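Local coordinates for truncated hemoglobin from geobacillus stearothermophilus (Geobacillus stearothermophilus, PDB 2BKM), which is a truncated globin whose buried haem binds ligands at the iron and probably serves in oxygen binding, storage or transport, at residues A[22-27]-A[46-51]. Numbering follows the deposited sequence.
Sequences AFYRRV and HKQKQF. Unlike the reference sequence in segment 46-51: His46 (reference Arg). With HEM (protoporphyrin IX containing Fe), chain D; ACT (acetate ion), chain E.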
# COMPACT_ATOMS: atom_id res chain seq x y z
N ALA A 22 -7.69 -1.45 -7.57
CA ALA A 22 -8.63 -2.10 -6.70
C ALA A 22 -8.54 -1.58 -5.27
O ALA A 22 -9.55 -1.40 -4.58
CB ALA A 22 -8.37 -3.61 -6.76
N PHE A 23 -7.32 -1.34 -4.83
CA PHE A 23 -7.07 -0.87 -3.49
C PHE A 23 -7.78 0.47 -3.21
O PHE A 23 -8.44 0.63 -2.20
CB PHE A 23 -5.57 -0.79 -3.25
CG PHE A 23 -5.22 -0.29 -1.87
CD1 PHE A 23 -4.59 0.94 -1.73
CD2 PHE A 23 -5.54 -1.01 -0.72
CE1 PHE A 23 -4.25 1.42 -0.48
CE2 PHE A 23 -5.22 -0.53 0.55
CZ PHE A 23 -4.58 0.68 0.67
N TYR A 24 -7.62 1.42 -4.14
CA TYR A 24 -8.20 2.74 -3.86
C TYR A 24 -9.69 2.75 -3.95
O TYR A 24 -10.35 3.57 -3.28
CB TYR A 24 -7.52 3.87 -4.62
CG TYR A 24 -6.19 4.09 -4.00
CD1 TYR A 24 -5.02 3.70 -4.63
CD2 TYR A 24 -6.10 4.62 -2.72
CE1 TYR A 24 -3.80 3.85 -4.01
CE2 TYR A 24 -4.90 4.77 -2.09
CZ TYR A 24 -3.74 4.37 -2.74
OH TYR A 24 -2.52 4.50 -2.12
N ARG A 25 -10.27 1.83 -4.73
CA ARG A 25 -11.73 1.71 -4.65
C ARG A 25 -12.17 1.27 -3.25
O ARG A 25 -13.20 1.72 -2.74
CB ARG A 25 -12.26 0.71 -5.67
CG ARG A 25 -12.18 1.20 -7.09
CD ARG A 25 -13.04 0.28 -7.97
NE ARG A 25 -12.48 -1.08 -8.07
CZ ARG A 25 -11.62 -1.44 -9.01
NH1 ARG A 25 -11.15 -2.69 -9.05
NH2 ARG A 25 -11.22 -0.55 -9.91
N ARG A 26 -11.39 0.38 -2.62
CA ARG A 26 -11.72 -0.07 -1.28
C ARG A 26 -11.48 1.03 -0.26
O ARG A 26 -12.25 1.20 0.66
CB ARG A 26 -10.91 -1.31 -0.91
CG ARG A 26 -11.14 -2.58 -1.73
CD ARG A 26 -12.58 -2.95 -2.03
NE ARG A 26 -12.54 -4.32 -2.53
CZ ARG A 26 -13.12 -5.37 -1.94
NH1 ARG A 26 -13.85 -5.23 -0.84
NH2 ARG A 26 -12.97 -6.56 -2.49
N VAL A 27 -10.38 1.77 -0.41
CA VAL A 27 -10.08 2.84 0.50
C VAL A 27 -11.17 3.87 0.47
O VAL A 27 -11.59 4.34 1.52
CB VAL A 27 -8.71 3.48 0.15
CG1 VAL A 27 -8.50 4.77 0.93
CG2 VAL A 27 -7.56 2.48 0.43
N HIS A 46 -1.52 7.37 -8.24
CA HIS A 46 -0.34 7.50 -9.06
C HIS A 46 0.91 7.31 -8.22
O HIS A 46 1.80 6.56 -8.56
CB HIS A 46 -0.35 8.89 -9.71
CG HIS A 46 0.93 9.28 -10.35
ND1 HIS A 46 1.43 8.65 -11.47
CD2 HIS A 46 1.81 10.26 -10.04
CE1 HIS A 46 2.57 9.23 -11.82
NE2 HIS A 46 2.82 10.20 -10.97
N LYS A 47 0.93 7.96 -7.07
CA LYS A 47 2.11 7.89 -6.22
C LYS A 47 2.29 6.49 -5.68
O LYS A 47 3.39 6.02 -5.58
CB LYS A 47 1.95 8.83 -5.04
CG LYS A 47 2.10 10.30 -5.39
CD LYS A 47 1.77 11.16 -4.17
CE LYS A 47 2.10 12.61 -4.44
NZ LYS A 47 1.76 13.42 -3.23
N GLN A 48 1.19 5.83 -5.31
CA GLN A 48 1.30 4.49 -4.77
C GLN A 48 1.76 3.49 -5.82
O GLN A 48 2.50 2.57 -5.52
CB GLN A 48 -0.05 4.06 -4.24
CG GLN A 48 -0.03 2.76 -3.43
CD GLN A 48 0.71 2.92 -2.11
OE1 GLN A 48 0.06 3.14 -1.07
NE2 GLN A 48 2.04 2.85 -2.14
N LYS A 49 1.29 3.65 -7.05
CA LYS A 49 1.80 2.79 -8.11
C LYS A 49 3.31 2.94 -8.23
O LYS A 49 4.06 1.97 -8.33
CB LYS A 49 1.12 3.10 -9.42
CG LYS A 49 1.66 2.21 -10.51
CD LYS A 49 0.82 2.15 -11.76
CE LYS A 49 0.92 0.76 -12.41
NZ LYS A 49 2.23 -0.04 -12.41
N GLN A 50 3.78 4.20 -8.22
CA GLN A 50 5.22 4.45 -8.28
C GLN A 50 5.95 3.87 -7.07
O GLN A 50 6.97 3.20 -7.20
CB GLN A 50 5.50 5.95 -8.35
CG GLN A 50 4.99 6.56 -9.62
CD GLN A 50 5.16 8.04 -9.61
OE1 GLN A 50 4.86 8.70 -8.62
NE2 GLN A 50 5.67 8.57 -10.69
N PHE A 51 5.37 4.08 -5.89
CA PHE A 51 6.01 3.62 -4.69
C PHE A 51 6.11 2.09 -4.63
O PHE A 51 7.15 1.56 -4.34
CB PHE A 51 5.30 4.13 -3.44
CG PHE A 51 5.94 3.62 -2.21
CD1 PHE A 51 7.16 4.16 -1.81
CD2 PHE A 51 5.42 2.51 -1.51
CE1 PHE A 51 7.84 3.62 -0.69
CE2 PHE A 51 6.06 1.98 -0.41
CZ PHE A 51 7.28 2.50 0.01
CHA HEM D . 0.17 8.77 1.50
CHB HEM D . -2.78 6.98 4.85
CHC HEM D . 0.05 3.05 5.10
CHD HEM D . 2.29 4.43 1.08
C1A HEM D . -0.87 8.57 2.36
C2A HEM D . -1.92 9.54 2.58
C3A HEM D . -2.73 9.05 3.50
C4A HEM D . -2.22 7.76 3.90
CMA HEM D . -4.00 9.72 4.05
CAA HEM D . -2.06 10.88 1.83
CBA HEM D . -2.47 10.62 0.40
CGA HEM D . -2.29 11.82 -0.51
O1A HEM D . -1.97 12.96 -0.05
O2A HEM D . -2.45 11.64 -1.75
C1B HEM D . -2.23 5.79 5.23
C2B HEM D . -2.70 4.97 6.33
C3B HEM D . -1.90 3.91 6.41
C4B HEM D . -0.90 3.98 5.37
CMB HEM D . -3.93 5.25 7.22
CAB HEM D . -2.04 2.78 7.41
CBB HEM D . -0.98 2.11 7.89
C1C HEM D . 0.85 3.03 3.98
C2C HEM D . 1.64 1.91 3.52
C3C HEM D . 2.25 2.35 2.41
C4C HEM D . 1.85 3.70 2.14
CMC HEM D . 1.75 0.51 4.19
CAC HEM D . 3.19 1.58 1.45
CBC HEM D . 3.68 0.37 1.66
C1D HEM D . 1.95 5.73 0.86
C2D HEM D . 2.55 6.54 -0.17
C3D HEM D . 1.91 7.88 -0.02
C4D HEM D . 1.01 7.76 1.10
CMD HEM D . 3.60 6.11 -1.20
CAD HEM D . 2.18 9.10 -0.87
CBD HEM D . 3.18 10.01 -0.14
CGD HEM D . 3.29 11.27 -0.96
O1D HEM D . 2.40 12.18 -0.86
O2D HEM D . 4.25 11.32 -1.78
NA HEM D . -1.09 7.49 3.19
NB HEM D . -1.13 5.14 4.69
NC HEM D . 0.98 4.09 3.11
ND HEM D . 1.04 6.48 1.58
FE HEM D . -0.03 5.81 3.15
C ACT E . -1.76 5.19 0.62
O ACT E . -2.56 4.35 0.22
OXT ACT E . -1.25 4.95 1.70
CH3 ACT E . -1.41 6.39 -0.16
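Tyr24 and Gln48 meet with their flat groups nearly coplanar, the phenol ring and the amide plane only 14° apart. One face of the Tyr24 ring is covered by Phe23 CD1, 3.6 Å above its centre, while CB of Gln48 and the acetate lie at its edge. The Phe23 ring packs a face on CG2 of Val27 in the next turn, turns an edge to the acetate and meets Trp88 edge-to-face. Across the contact Tyr24 OH comes within 3.1 Å of Gln48 OE1, and Tyr24 CE1 rests 3.8 Å from Gln48 CB. The Gln48 chain leaves the helix with CG anti to the backbone N (chi1 -170°) and bends at chi2 (68°), which carries the amide over the haem rim, with OE1 3.4 Å from meso carbon CHD. Helices 12-29 and 42-55 thus face each other across the distal haem pocket of a truncated globin: within 22-27 and 46-51 the nearest CA atoms are those of Tyr24 and Gln48, 9.7 Å apart, and polar side chains reach inward to the bound ligand. Here that ligand is acetate, probably from the crystallisation liquor, whose OXT coordinates the haem iron at 2.1 Å. Its other oxygen accepts a hydrogen bond from Tyr24 OH, so short that its exact length is doubtful; Trp88 NE1 is also hydrogen-bonded to the acetate. An oxygen molecule is seen in this pocket too, near Tyr24, Phe37, Gln48 and Trp88, and the two small ligands probably occupy the site as alternatives. On either side of Gln48 in the sequence, Lys47 and Phe51 hold the haem. Lys47, extended beyond CG, runs to a propionate and gives a hydrogen bond from NZ to O1D (2.8 Å). Phe51 lays CB 3.4 Å from methyl CMD, and its CE2 reaches vinyl carbon CAC, the ring standing oblique to that group and meeting Tyr55 beyond.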